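Local structure of putative oxidoreductase (Pseudomonas putida, 3L6D) at residues A248-A253 with V272-A277; Q26-Q31 with E158-H163; Y122-I127 with L167-A172; T69-L74 with E81-P86. The protein probably binds NADP and acts as an oxidoreductase, with a C-terminal domain of the kind found in NADPH-dependent reductive aminases. All blocks are in the same frame, centred on the assembly; numbering follows the deposited sequence.

Contact 1. Residues A248-A253 with V272-A277; sequences AFAHIA and VVQRAA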
loop_
_atom_site.group_PDB
_atom_site.type_symbol
_atom_site.label_atom_id
_atom_site.label_comp_id
_atom_site.label_asym_id
_atom_site.label_seq_id
_atom_site.Cartn_x
_atom_site.Cartn_y
_atom_site.Cartn_z
ATOM N N ALA B 248 9.926 11.805 12.863
ATOM C CA ALA B 248 10.457 10.981 11.805
ATOM C C ALA B 248 10.094 11.513 10.410
ATOM O O ALA B 248 10.951 11.543 9.523
ATOM C CB ALA B 248 9.938 9.553 11.972
ATOM N N PHE B 249 8.820 11.872 10.194
ATOM C CA PHE B 249 8.388 12.333 8.862
ATOM C C PHE B 249 9.130 13.624 8.454
ATOM O O PHE B 249 9.604 13.732 7.328
ATOM C CB PHE B 249 6.865 12.547 8.784
ATOM C CG PHE B 249 6.027 11.264 8.918
ATOM C CD1 PHE B 249 6.589 10.064 9.334
ATOM C CD2 PHE B 249 4.643 11.293 8.658
ATOM C CE1 PHE B 249 5.804 8.907 9.499
ATOM C CE2 PHE B 249 3.860 10.140 8.803
ATOM C CZ PHE B 249 4.450 8.935 9.222
ATOM N N ALA B 250 9.218 14.590 9.365
ATOM C CA ALA B 250 9.972 15.826 9.103
ATOM C C ALA B 250 11.447 15.567 8.750
ATOM O O ALA B 250 12.009 16.271 7.900
ATOM C CB ALA B 250 9.847 16.799 10.277
ATOM N N HIS B 251 12.066 14.566 9.387
ATOM C CA HIS B 251 13.458 14.198 9.116
ATOM C C HIS B 251 13.583 13.644 7.692
ATOM O O HIS B 251 14.518 14.004 6.951
ATOM C CB HIS B 251 13.966 13.133 10.111
ATOM C CG HIS B 251 14.384 13.668 11.460
ATOM N ND1 HIS B 251 15.431 14.550 11.634
ATOM C CD2 HIS B 251 13.920 13.396 12.707
ATOM C CE1 HIS B 251 15.580 14.817 12.922
ATOM N NE2 HIS B 251 14.683 14.119 13.596
ATOM N N ILE B 252 12.649 12.756 7.321
ATOM C CA ILE B 252 12.615 12.191 5.968
ATOM C C ILE B 252 12.435 13.326 4.950
ATOM O O ILE B 252 13.173 13.396 3.971
ATOM C CB ILE B 252 11.492 11.106 5.832
ATOM C CG1 ILE B 252 11.862 9.874 6.648
ATOM C CG2 ILE B 252 11.258 10.708 4.355
ATOM C CD1 ILE B 252 10.635 8.980 7.007
ATOM N N ALA B 253 11.494 14.237 5.224
ATOM C CA ALA B 253 11.182 15.353 4.309
ATOM C C ALA B 253 12.371 16.288 4.132
ATOM O O ALA B 253 12.549 16.883 3.069
ATOM C CB ALA B 253 9.964 16.122 4.770
ATOM N N VAL B 272 -0.512 16.630 6.967
ATOM C CA VAL B 272 -1.570 15.935 7.682
ATOM C C VAL B 272 -1.169 15.526 9.108
ATOM O O VAL B 272 -1.930 15.751 10.072
ATOM C CB VAL B 272 -2.051 14.690 6.880
ATOM C CG1 VAL B 272 -3.007 13.835 7.712
ATOM C CG2 VAL B 272 -2.756 15.137 5.597
ATOM N N VAL B 273 0.002 14.915 9.252
ATOM C CA VAL B 273 0.401 14.397 10.564
ATOM C C VAL B 273 0.874 15.552 11.466
ATOM O O VAL B 273 0.585 15.578 12.660
ATOM C CB VAL B 273 1.486 13.311 10.448
ATOM C CG1 VAL B 273 1.801 12.791 11.787
ATOM C CG2 VAL B 273 0.990 12.110 9.570
ATOM N N GLN B 274 1.595 16.517 10.910
ATOM C CA GLN B 274 1.957 17.692 11.732
ATOM C C GLN B 274 0.658 18.311 12.259
ATOM O O GLN B 274 0.510 18.540 13.461
ATOM C CB GLN B 274 2.804 18.689 10.932
ATOM C CG GLN B 274 4.197 18.171 10.496
ATOM C CD GLN B 274 5.220 18.081 11.635
ATOM O OE1 GLN B 274 5.030 18.662 12.706
ATOM N NE2 GLN B 274 6.318 17.360 11.397
ATOM N N ARG B 275 -0.322 18.513 11.375
ATOM C CA ARG B 275 -1.598 19.082 11.802
ATOM C C ARG B 275 -2.364 18.247 12.859
ATOM O O ARG B 275 -2.885 18.813 13.830
ATOM C CB ARG B 275 -2.500 19.383 10.611
ATOM C CG ARG B 275 -3.582 20.395 10.950
ATOM C CD ARG B 275 -4.614 20.440 9.874
ATOM N NE ARG B 275 -5.397 19.219 9.875
ATOM C CZ ARG B 275 -6.715 19.177 9.993
ATOM N NH1 ARG B 275 -7.402 20.303 10.098
ATOM N NH2 ARG B 275 -7.333 18.002 9.975
ATOM N N ALA B 276 -2.421 16.925 12.682
ATOM C CA ALA B 276 -2.971 16.031 13.707
ATOM C C ALA B 276 -2.246 16.240 15.044
ATOM O O ALA B 276 -2.887 16.288 16.116
ATOM C CB ALA B 276 -2.874 14.555 13.269
ATOM N N ALA B 277 -0.920 16.370 14.977
ATOM C CA ALA B 277 -0.113 16.665 16.176
ATOM C C ALA B 277 -0.545 17.985 16.827
ATOM O O ALA B 277 -0.738 18.043 18.040
ATOM C CB ALA B 277 1.363 16.685 15.843
#
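F249 faces V273 and A250 faces Q274 across two helices that run in roughly opposite directions, with CA atoms 8.4 and 8.6 Å apart. The larger share of the contact belongs to the first pair. F249 CB and V273 CB both point toward the opposing helix, and the two side chains cross at about a right angle. One branch of the valine does the touching: V273 CG2 lies 3.6 Å from F249 CE2 and 3.9 Å from F249 CD2, so the methyl meets the CD2-CE2 bond of the ring, approaching it obliquely. With V273 CG1 anti to the backbone N (chi1 -178°), CG2 is the branch turned to the phenylalanine. In the second pair the glutamine covers most of the distance. The Q274 chain bends at chi2 (-74°) and carries NE2 to 3.7 Å from A250 CB.

The contact lies in the all-helical C-terminal region, between helices 242-259 and 264-281 of a helical hairpin, and at the dimer interface. The F249 ring also packs on F266 and C270 and meets the ring of F184 of the second subunit, while V273 packs on V188 of that subunit. No hydrogen bond spans the two segments; dispersion and the burial of F249 and V273 probably account for most of the attraction between them, with the Q274 amide along the more exposed margin.

Contact 2. Residues Q26-Q31 with E158-H163; sequences QVLLKQ and EGLAGH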
loop_
_atom_site.group_PDB
_atom_site.type_symbol
_atom_site.label_atom_id
_atom_site.label_comp_id
_atom_site.label_asym_id
_atom_site.label_seq_id
_atom_site.Cartn_x
_atom_site.Cartn_y
_atom_site.Cartn_z
ATOM N N GLN B 26 -15.037 -12.573 -23.037
ATOM C CA GLN B 26 -14.108 -13.714 -23.179
ATOM C C GLN B 26 -14.049 -14.537 -21.919
ATOM O O GLN B 26 -14.094 -15.777 -21.965
ATOM C CB GLN B 26 -12.692 -13.214 -23.525
ATOM C CG GLN B 26 -12.540 -12.643 -24.922
ATOM C CD GLN B 26 -11.166 -11.995 -25.163
ATOM O OE1 GLN B 26 -10.584 -12.129 -26.251
ATOM N NE2 GLN B 26 -10.643 -11.297 -24.157
ATOM N N VAL B 27 -13.953 -13.856 -20.771
ATOM C CA VAL B 27 -13.880 -14.551 -19.475
ATOM C C VAL B 27 -15.137 -15.407 -19.267
ATOM O O VAL B 27 -15.060 -16.627 -18.949
ATOM C CB VAL B 27 -13.621 -13.521 -18.302
ATOM C CG1 VAL B 27 -14.133 -14.016 -16.961
ATOM C CG2 VAL B 27 -12.126 -13.229 -18.210
ATOM N N LEU B 28 -16.289 -14.790 -19.499
ATOM C CA LEU B 28 -17.552 -15.500 -19.365
ATOM C C LEU B 28 -17.658 -16.685 -20.335
ATOM O O LEU B 28 -18.071 -17.771 -19.910
ATOM C CB LEU B 28 -18.740 -14.536 -19.512
ATOM C CG LEU B 28 -18.800 -13.444 -18.448
ATOM C CD1 LEU B 28 -19.801 -12.346 -18.917
ATOM C CD2 LEU B 28 -19.234 -14.071 -17.088
ATOM N N LEU B 29 -17.244 -16.510 -21.612
ATOM C CA LEU B 29 -17.190 -17.665 -22.532
ATOM C C LEU B 29 -16.253 -18.761 -22.046
ATOM O O LEU B 29 -16.590 -19.958 -22.113
ATOM C CB LEU B 29 -16.745 -17.268 -23.941
ATOM C CG LEU B 29 -17.694 -16.481 -24.818
ATOM C CD1 LEU B 29 -16.835 -15.865 -25.916
ATOM C CD2 LEU B 29 -18.805 -17.422 -25.422
ATOM N N LYS B 30 -15.090 -18.359 -21.545
ATOM C CA LYS B 30 -14.101 -19.307 -21.024
ATOM C C LYS B 30 -14.651 -20.118 -19.838
ATOM O O LYS B 30 -14.329 -21.287 -19.682
ATOM C CB LYS B 30 -12.801 -18.563 -20.658
ATOM C CG LYS B 30 -11.684 -19.437 -20.102
ATOM C CD LYS B 30 -10.791 -19.983 -21.221
ATOM C CE LYS B 30 -9.897 -21.156 -20.726
ATOM N NZ LYS B 30 -9.141 -20.791 -19.477
ATOM N N GLN B 31 -15.500 -19.498 -19.030
ATOM C CA GLN B 31 -16.104 -20.129 -17.876
ATOM C C GLN B 31 -17.277 -21.035 -18.244
ATOM O O GLN B 31 -17.859 -21.667 -17.368
ATOM C CB GLN B 31 -16.566 -19.057 -16.868
ATOM C CG GLN B 31 -15.384 -18.301 -16.213
ATOM C CD GLN B 31 -15.808 -16.995 -15.543
ATOM O OE1 GLN B 31 -16.980 -16.606 -15.593
ATOM N NE2 GLN B 31 -14.851 -16.303 -14.934
ATOM N N GLU B 158 -20.038 -12.852 -10.238
ATOM C CA GLU B 158 -18.832 -13.401 -9.591
ATOM C C GLU B 158 -17.870 -14.030 -10.597
ATOM O O GLU B 158 -16.698 -14.235 -10.287
ATOM C CB GLU B 158 -19.181 -14.375 -8.439
ATOM C CG GLU B 158 -19.547 -13.613 -7.179
ATOM C CD GLU B 158 -20.189 -14.488 -6.086
ATOM O OE1 GLU B 158 -20.525 -15.678 -6.337
ATOM O OE2 GLU B 158 -20.403 -13.917 -4.988
ATOM N N GLY B 159 -18.354 -14.321 -11.802
ATOM C CA GLY B 159 -17.463 -14.763 -12.859
ATOM C C GLY B 159 -16.461 -13.690 -13.276
ATOM O O GLY B 159 -15.356 -14.011 -13.742
ATOM N N LEU B 160 -16.849 -12.425 -13.117
ATOM C CA LEU B 160 -16.009 -11.283 -13.463
ATOM C C LEU B 160 -15.040 -10.824 -12.340
ATOM O O LEU B 160 -14.010 -10.235 -12.614
ATOM C CB LEU B 160 -16.892 -10.094 -13.859
ATOM C CG LEU B 160 -17.892 -10.351 -15.009
ATOM C CD1 LEU B 160 -18.760 -9.085 -15.167
ATOM C CD2 LEU B 160 -17.119 -10.682 -16.303
ATOM N N ALA B 161 -15.389 -11.040 -11.093
ATOM C CA ALA B 161 -14.461 -10.705 -10.018
ATOM C C ALA B 161 -14.897 -11.559 -8.871
ATOM O O ALA B 161 -16.058 -11.517 -8.474
ATOM C CB ALA B 161 -14.560 -9.156 -9.661
ATOM N N GLY B 162 -13.975 -12.390 -8.386
ATOM C CA GLY B 162 -14.271 -13.368 -7.365
ATOM C C GLY B 162 -14.948 -12.866 -6.103
ATOM O O GLY B 162 -15.679 -13.612 -5.471
ATOM N N HIS B 163 -14.713 -11.622 -5.717
ATOM C CA HIS B 163 -15.301 -11.130 -4.479
ATOM C C HIS B 163 -16.203 -9.982 -4.892
ATOM O O HIS B 163 -15.820 -9.181 -5.729
ATOM C CB HIS B 163 -14.232 -10.588 -3.519
ATOM C CG HIS B 163 -13.249 -11.625 -3.050
ATOM N ND1 HIS B 163 -13.427 -12.372 -1.896
ATOM C CD2 HIS B 163 -12.077 -12.036 -3.585
ATOM C CE1 HIS B 163 -12.398 -13.188 -1.744
ATOM N NE2 HIS B 163 -11.568 -13.004 -2.752
#
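Q31 supplies the polar part of the contact with G159. Its side-chain NE2 donates a hydrogen bond to G159 O at 2.6 Å, a short and almost straight bond with an N-H...O angle of 177°. The acceptor lies in the plane of the glutamine amide, whereas the donor is tilted 20° out of the plane of the G159 carbonyl. Extended beyond CG, the Q31 chain reaches across from the C-terminal end of helix 19-30. The other end of the same amide is held too: OE1 accepts a hydrogen bond from K33 NZ, which fixes which way round the amide is turned. Because G159 has no side chain, Q31 OE1 can come to 3.3 Å from G159 CA. A leucine in place of Q31 would probably leave G159 O without its donor and K33 NZ without this acceptor.

Helix 19-30 is the first helix of the Rossmann-type nucleotide-binding fold and carries the end of a probable GxGxxG pattern; on the other side, the loop after helix 154-157 leads to the outermost strand.

The remaining contacts are van der Waals. V27 CG1 approaches the carbonyl that Q31 grips, 3.4 Å from G159 O. Deeper in, the isobutyl groups of L28 and L160 meet, L160 CD2 lying 3.9 Å from L28 CG and 4.1 Å from both L28 CD1 and L28 CD2. Both leucines also pack on I70 of the central strand 68-71.

Contact 3. Residues Y122-I127 with L167-A172; sequences YVKGMI and LPWDEA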
loop_
_atom_site.group_PDB
_atom_site.type_symbol
_atom_site.label_atom_id
_atom_site.label_comp_id
_atom_site.label_asym_id
_atom_site.label_seq_id
_atom_site.Cartn_x
_atom_site.Cartn_y
_atom_site.Cartn_z
ATOM N N TYR B 122 -32.260 -2.587 -12.656
ATOM C CA TYR B 122 -31.016 -1.913 -12.976
ATOM C C TYR B 122 -29.976 -2.188 -11.893
ATOM O O TYR B 122 -30.244 -1.959 -10.706
ATOM C CB TYR B 122 -31.269 -0.412 -13.102
ATOM C CG TYR B 122 -30.003 0.346 -13.367
ATOM C CD1 TYR B 122 -29.496 0.462 -14.668
ATOM C CD2 TYR B 122 -29.300 0.943 -12.319
ATOM C CE1 TYR B 122 -28.328 1.182 -14.909
ATOM C CE2 TYR B 122 -28.124 1.639 -12.549
ATOM C CZ TYR B 122 -27.644 1.740 -13.843
ATOM O OH TYR B 122 -26.462 2.431 -14.049
ATOM N N VAL B 123 -28.839 -2.767 -12.271
ATOM C CA VAL B 123 -27.710 -2.887 -11.334
ATOM C C VAL B 123 -26.517 -2.116 -11.846
ATOM O O VAL B 123 -26.123 -2.274 -13.030
ATOM C CB VAL B 123 -27.296 -4.394 -11.128
ATOM C CG1 VAL B 123 -26.109 -4.493 -10.174
ATOM C CG2 VAL B 123 -28.470 -5.219 -10.595
ATOM N N LYS B 124 -25.934 -1.277 -11.001
ATOM C CA LYS B 124 -24.728 -0.554 -11.414
ATOM C C LYS B 124 -23.534 -1.352 -10.859
ATOM O O LYS B 124 -23.580 -1.792 -9.729
ATOM C CB LYS B 124 -24.693 0.862 -10.818
ATOM C CG LYS B 124 -23.366 1.611 -11.070
ATOM C CD LYS B 124 -23.389 3.010 -10.310
ATOM C CE LYS B 124 -22.084 3.818 -10.629
ATOM N NZ LYS B 124 -22.012 3.992 -12.120
ATOM N N GLY B 125 -22.492 -1.563 -11.662
ATOM C CA GLY B 125 -21.318 -2.271 -11.148
ATOM C C GLY B 125 -20.060 -1.406 -11.291
ATOM O O GLY B 125 -19.976 -0.539 -12.185
HETATM N N MSE B 126 -19.128 -1.600 -10.363
HETATM C CA MSE B 126 -17.770 -1.051 -10.448
HETATM C C MSE B 126 -16.809 -2.231 -10.261
HETATM O O MSE B 126 -16.876 -2.952 -9.268
HETATM C CB MSE B 126 -17.526 0.011 -9.375
HETATM C CG MSE B 126 -17.974 1.433 -9.749
HETATM SE SE MSE B 126 -19.055 2.261 -8.317
HETATM C CE MSE B 126 -20.220 0.708 -8.238
ATOM N N ILE B 127 -15.901 -2.391 -11.195
ATOM C CA ILE B 127 -14.962 -3.457 -11.039
ATOM C C ILE B 127 -13.616 -2.907 -10.624
ATOM O O ILE B 127 -13.045 -2.108 -11.302
ATOM C CB ILE B 127 -14.888 -4.343 -12.249
ATOM C CG1 ILE B 127 -13.858 -5.406 -12.029
ATOM C CG2 ILE B 127 -14.569 -3.574 -13.463
ATOM C CD1 ILE B 127 -14.242 -6.650 -12.597
ATOM N N LEU B 167 -23.791 -2.659 -1.957
ATOM C CA LEU B 167 -24.090 -1.617 -1.018
ATOM C C LEU B 167 -25.231 -0.770 -1.603
ATOM O O LEU B 167 -25.351 -0.663 -2.839
ATOM C CB LEU B 167 -22.839 -0.722 -0.820
ATOM C CG LEU B 167 -21.653 -1.416 -0.149
ATOM C CD1 LEU B 167 -20.430 -0.538 -0.293
ATOM C CD2 LEU B 167 -22.025 -1.645 1.316
ATOM N N PRO B 168 -26.046 -0.142 -0.732
ATOM C CA PRO B 168 -27.101 0.742 -1.234
ATOM C C PRO B 168 -26.494 1.964 -1.915
ATOM O O PRO B 168 -25.357 2.350 -1.593
ATOM C CB PRO B 168 -27.860 1.172 0.057
ATOM C CG PRO B 168 -26.881 0.998 1.162
ATOM C CD PRO B 168 -26.039 -0.229 0.749
ATOM N N TRP B 169 -27.261 2.561 -2.831
ATOM C CA TRP B 169 -26.798 3.602 -3.738
ATOM C C TRP B 169 -25.752 4.597 -3.171
ATOM O O TRP B 169 -24.642 4.735 -3.674
ATOM C CB TRP B 169 -28.005 4.372 -4.328
ATOM C CG TRP B 169 -27.573 5.104 -5.534
ATOM C CD1 TRP B 169 -27.068 6.385 -5.577
ATOM C CD2 TRP B 169 -27.472 4.583 -6.884
ATOM N NE1 TRP B 169 -26.716 6.704 -6.887
ATOM C CE2 TRP B 169 -26.938 5.609 -7.695
ATOM C CE3 TRP B 169 -27.841 3.383 -7.490
ATOM C CZ2 TRP B 169 -26.744 5.451 -9.091
ATOM C CZ3 TRP B 169 -27.653 3.236 -8.887
ATOM C CH2 TRP B 169 -27.091 4.253 -9.654
ATOM N N ASP B 170 -26.105 5.304 -2.129
ATOM C CA ASP B 170 -25.232 6.374 -1.729
ATOM C C ASP B 170 -23.962 5.873 -1.040
ATOM O O ASP B 170 -22.873 6.477 -1.206
ATOM C CB ASP B 170 -26.026 7.373 -0.918
ATOM C CG ASP B 170 -27.115 8.023 -1.779
ATOM O OD1 ASP B 170 -26.756 8.672 -2.803
ATOM O OD2 ASP B 170 -28.314 7.797 -1.492
ATOM N N GLU B 171 -24.095 4.738 -0.346
ATOM C CA GLU B 171 -22.914 4.117 0.248
ATOM C C GLU B 171 -21.986 3.552 -0.849
ATOM O O GLU B 171 -20.770 3.678 -0.757
ATOM C CB GLU B 171 -23.332 3.025 1.224
ATOM C CG GLU B 171 -24.044 3.619 2.444
ATOM C CD GLU B 171 -24.348 2.584 3.492
ATOM O OE1 GLU B 171 -24.008 1.418 3.284
ATOM O OE2 GLU B 171 -24.960 2.933 4.534
ATOM N N ALA B 172 -22.561 2.951 -1.873
ATOM C CA ALA B 172 -21.728 2.380 -2.951
ATOM C C ALA B 172 -20.859 3.411 -3.655
ATOM O O ALA B 172 -19.651 3.194 -3.870
ATOM C CB ALA B 172 -22.579 1.607 -3.975
#
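W169 reaches Y122 and K124 with the far end of its six-membered ring, through CZ3 and CH2, on the side away from the five-membered ring. Against the tyrosine the two rings meet edge to edge: Y122 CE2 lies 4.0 Å from W169 CZ3 and 4.0 Å from W169 CH2, and each ring has the other's touching atom near its own plane. Neither lies over the other's face, so this is lateral packing and not a stack. The lysine comes from a different side. Its aliphatic chain crosses the tryptophan at about a right angle, and K124 CD stands 4.0 Å from W169 CH2, a position oblique to the indole plane.

W169 CB does not aim at the strand; with CG anti to the backbone N (chi1 -162°), the indole swings across to it. Y122 and K124, alternate residues of the strand, both send their CB toward the helix, which puts both within reach of the CZ3-CH2 end of the indole. No hydrogen bond joins the segments. Y122 OH is instead bonded to D99 OD2, which holds the far end of the tyrosine ring.

P168 is at the N-cap of helix 169-199; W169, the first residue of that long helix, packs against strand 121-128 of the central sheet of the nucleotide-binding domain. T144 of the antiparallel neighbouring strand 140-145 touches both K124 and W169, and Q112 of helix 105-117 packs on both Y122 and W169.

Contact 4. Residues T69-L74 with E81-P86; sequences TIFVLL and EVLGMP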
loop_
_atom_site.group_PDB
_atom_site.type_symbol
_atom_site.label_atom_id
_atom_site.label_comp_id
_atom_site.label_asym_id
_atom_site.label_seq_id
_atom_site.Cartn_x
_atom_site.Cartn_y
_atom_site.Cartn_z
ATOM N N THR B 69 -28.154 -8.452 -19.147
ATOM C CA THR B 69 -27.300 -7.910 -20.154
ATOM C C THR B 69 -26.280 -7.000 -19.447
ATOM O O THR B 69 -26.643 -6.153 -18.615
ATOM C CB THR B 69 -28.089 -7.068 -21.190
ATOM O OG1 THR B 69 -28.980 -7.911 -21.921
ATOM C CG2 THR B 69 -27.134 -6.431 -22.175
ATOM N N ILE B 70 -25.008 -7.186 -19.767
ATOM C CA ILE B 70 -23.979 -6.348 -19.197
ATOM C C ILE B 70 -23.740 -5.178 -20.166
ATOM O O ILE B 70 -23.518 -5.410 -21.364
ATOM C CB ILE B 70 -22.725 -7.185 -19.001
ATOM C CG1 ILE B 70 -22.934 -8.163 -17.851
ATOM C CG2 ILE B 70 -21.494 -6.320 -18.704
ATOM C CD1 ILE B 70 -21.842 -9.165 -17.831
ATOM N N PHE B 71 -23.818 -3.931 -19.673
ATOM C CA PHE B 71 -23.541 -2.728 -20.499
ATOM C C PHE B 71 -22.148 -2.182 -20.182
ATOM O O PHE B 71 -21.812 -1.969 -19.025
ATOM C CB PHE B 71 -24.480 -1.571 -20.182
ATOM C CG PHE B 71 -25.816 -1.626 -20.837
ATOM C CD1 PHE B 71 -26.482 -2.810 -21.023
ATOM C CD2 PHE B 71 -26.458 -0.450 -21.156
ATOM C CE1 PHE B 71 -27.753 -2.848 -21.617
ATOM C CE2 PHE B 71 -27.728 -0.452 -21.732
ATOM C CZ PHE B 71 -28.381 -1.670 -21.968
ATOM N N VAL B 72 -21.328 -1.973 -21.205
ATOM C CA VAL B 72 -20.009 -1.409 -20.987
ATOM C C VAL B 72 -19.771 -0.477 -22.165
ATOM O O VAL B 72 -19.240 -0.879 -23.188
ATOM C CB VAL B 72 -18.860 -2.472 -20.908
ATOM C CG1 VAL B 72 -17.699 -1.887 -20.111
ATOM C CG2 VAL B 72 -19.289 -3.780 -20.298
ATOM N N LEU B 73 -20.184 0.766 -22.010
ATOM C CA LEU B 73 -20.272 1.683 -23.147
ATOM C C LEU B 73 -19.337 2.853 -22.952
ATOM O O LEU B 73 -18.742 2.983 -21.882
ATOM C CB LEU B 73 -21.704 2.169 -23.318
ATOM C CG LEU B 73 -22.668 1.048 -23.747
ATOM C CD1 LEU B 73 -24.099 1.441 -23.447
ATOM C CD2 LEU B 73 -22.509 0.654 -25.210
ATOM N N LEU B 74 -19.193 3.686 -23.990
ATOM C CA LEU B 74 -18.233 4.789 -23.919
ATOM C C LEU B 74 -18.582 5.711 -22.762
ATOM O O LEU B 74 -17.752 5.959 -21.887
ATOM C CB LEU B 74 -18.159 5.598 -25.231
ATOM C CG LEU B 74 -17.049 6.688 -25.218
ATOM C CD1 LEU B 74 -15.651 6.091 -24.939
ATOM C CD2 LEU B 74 -17.021 7.550 -26.484
ATOM N N GLU B 81 -28.401 6.510 -25.785
ATOM C CA GLU B 81 -28.564 6.169 -27.210
ATOM C C GLU B 81 -28.973 4.683 -27.427
ATOM O O GLU B 81 -29.943 4.371 -28.160
ATOM C CB GLU B 81 -27.271 6.490 -27.950
ATOM C CG GLU B 81 -27.261 6.052 -29.409
ATOM C CD GLU B 81 -25.956 6.386 -30.119
ATOM O OE1 GLU B 81 -24.878 6.384 -29.469
ATOM O OE2 GLU B 81 -26.015 6.643 -31.349
ATOM N N VAL B 82 -28.236 3.782 -26.775
ATOM C CA VAL B 82 -28.570 2.360 -26.782
ATOM C C VAL B 82 -30.013 2.147 -26.303
ATOM O O VAL B 82 -30.794 1.457 -26.971
ATOM C CB VAL B 82 -27.546 1.528 -25.929
ATOM C CG1 VAL B 82 -28.115 0.173 -25.554
ATOM C CG2 VAL B 82 -26.230 1.360 -26.675
ATOM N N LEU B 83 -30.370 2.773 -25.181
ATOM C CA LEU B 83 -31.687 2.601 -24.558
ATOM C C LEU B 83 -32.842 3.224 -25.367
ATOM O O LEU B 83 -34.010 2.850 -25.189
ATOM C CB LEU B 83 -31.710 3.177 -23.129
ATOM C CG LEU B 83 -31.226 2.399 -21.885
ATOM C CD1 LEU B 83 -31.491 0.882 -21.933
ATOM C CD2 LEU B 83 -29.792 2.651 -21.698
ATOM N N GLY B 84 -32.512 4.175 -26.234
ATOM C CA GLY B 84 -33.520 4.860 -27.049
ATOM C C GLY B 84 -33.804 4.158 -28.364
ATOM O O GLY B 84 -34.759 4.502 -29.057
HETATM N N MSE B 85 -32.991 3.161 -28.703
HETATM C CA MSE B 85 -33.115 2.483 -30.004
HETATM C C MSE B 85 -34.466 1.768 -30.204
HETATM O O MSE B 85 -35.196 1.551 -29.229
HETATM C CB MSE B 85 -31.931 1.539 -30.230
HETATM C CG MSE B 85 -30.690 2.267 -30.709
HETATM SE SE MSE B 85 -29.079 1.160 -30.683
HETATM C CE MSE B 85 -28.420 1.697 -32.469
ATOM N N PRO B 86 -34.813 1.421 -31.469
ATOM C CA PRO B 86 -36.155 0.858 -31.769
ATOM C C PRO B 86 -36.502 -0.395 -30.959
ATOM O O PRO B 86 -35.759 -1.387 -31.022
ATOM C CB PRO B 86 -36.082 0.524 -33.272
ATOM C CG PRO B 86 -34.623 0.639 -33.647
ATOM C CD PRO B 86 -34.012 1.609 -32.696
#
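A beta-alpha-beta crossover of the Rossmann-type domain begins here: strand 68-71 leads through a short loop into helix 76-84, whose last turn packs over F71 and L73 before the chain goes on to the parallel strand 96-99. F71 and V82 approach from opposite directions, and the contact between strand and helix is wholly apolar. The F71 ring presents CE2 and CZ to the helix. L83 CD2 lies at the ring's edge, near its plane and 3.7 Å from F71 CE2, while V82 CG1 approaches the same F71 CE2 obliquely at 3.9 Å. An alanine at F71 is likely to open a gap between strand and helix, with V82 CG1 and L83 CD2 losing the ring they pack on. L73, just past the strand, is placed by a hydrogen bond from its backbone N to T101 OG1, and its side chain also touches the probable GxGxxG residues. V82 serves both partners by dividing its branches: CG1, anti to the backbone N (chi1 161°), goes to the phenylalanine, whereas CG2 turns to the leucine, 3.9 Å from L73 CD1 and 4.1 Å from L73 CD2.

From the N terminus, the chain first opens contact 2 at 26-31 and does not close it until 158-163, enclosing most of the Rossmann-type domain. Contact 4 is nested inside that loop, a short closure between a central strand and the helix after it. Contact 3 opens within the same loop, at 122-127, but closes beyond it at 167-172, so contacts 2 and 3 cross; they touch where I127 packs on L160 and A161. I70 joins contacts 2 and 4. Contact 3 ties the sheet to helix 169-199, which leads to the C-terminal helices. There contact 1, in series with the others, closes the hairpin of helices 242-259 and 264-281, its centre about 37 Å from that of contact 3.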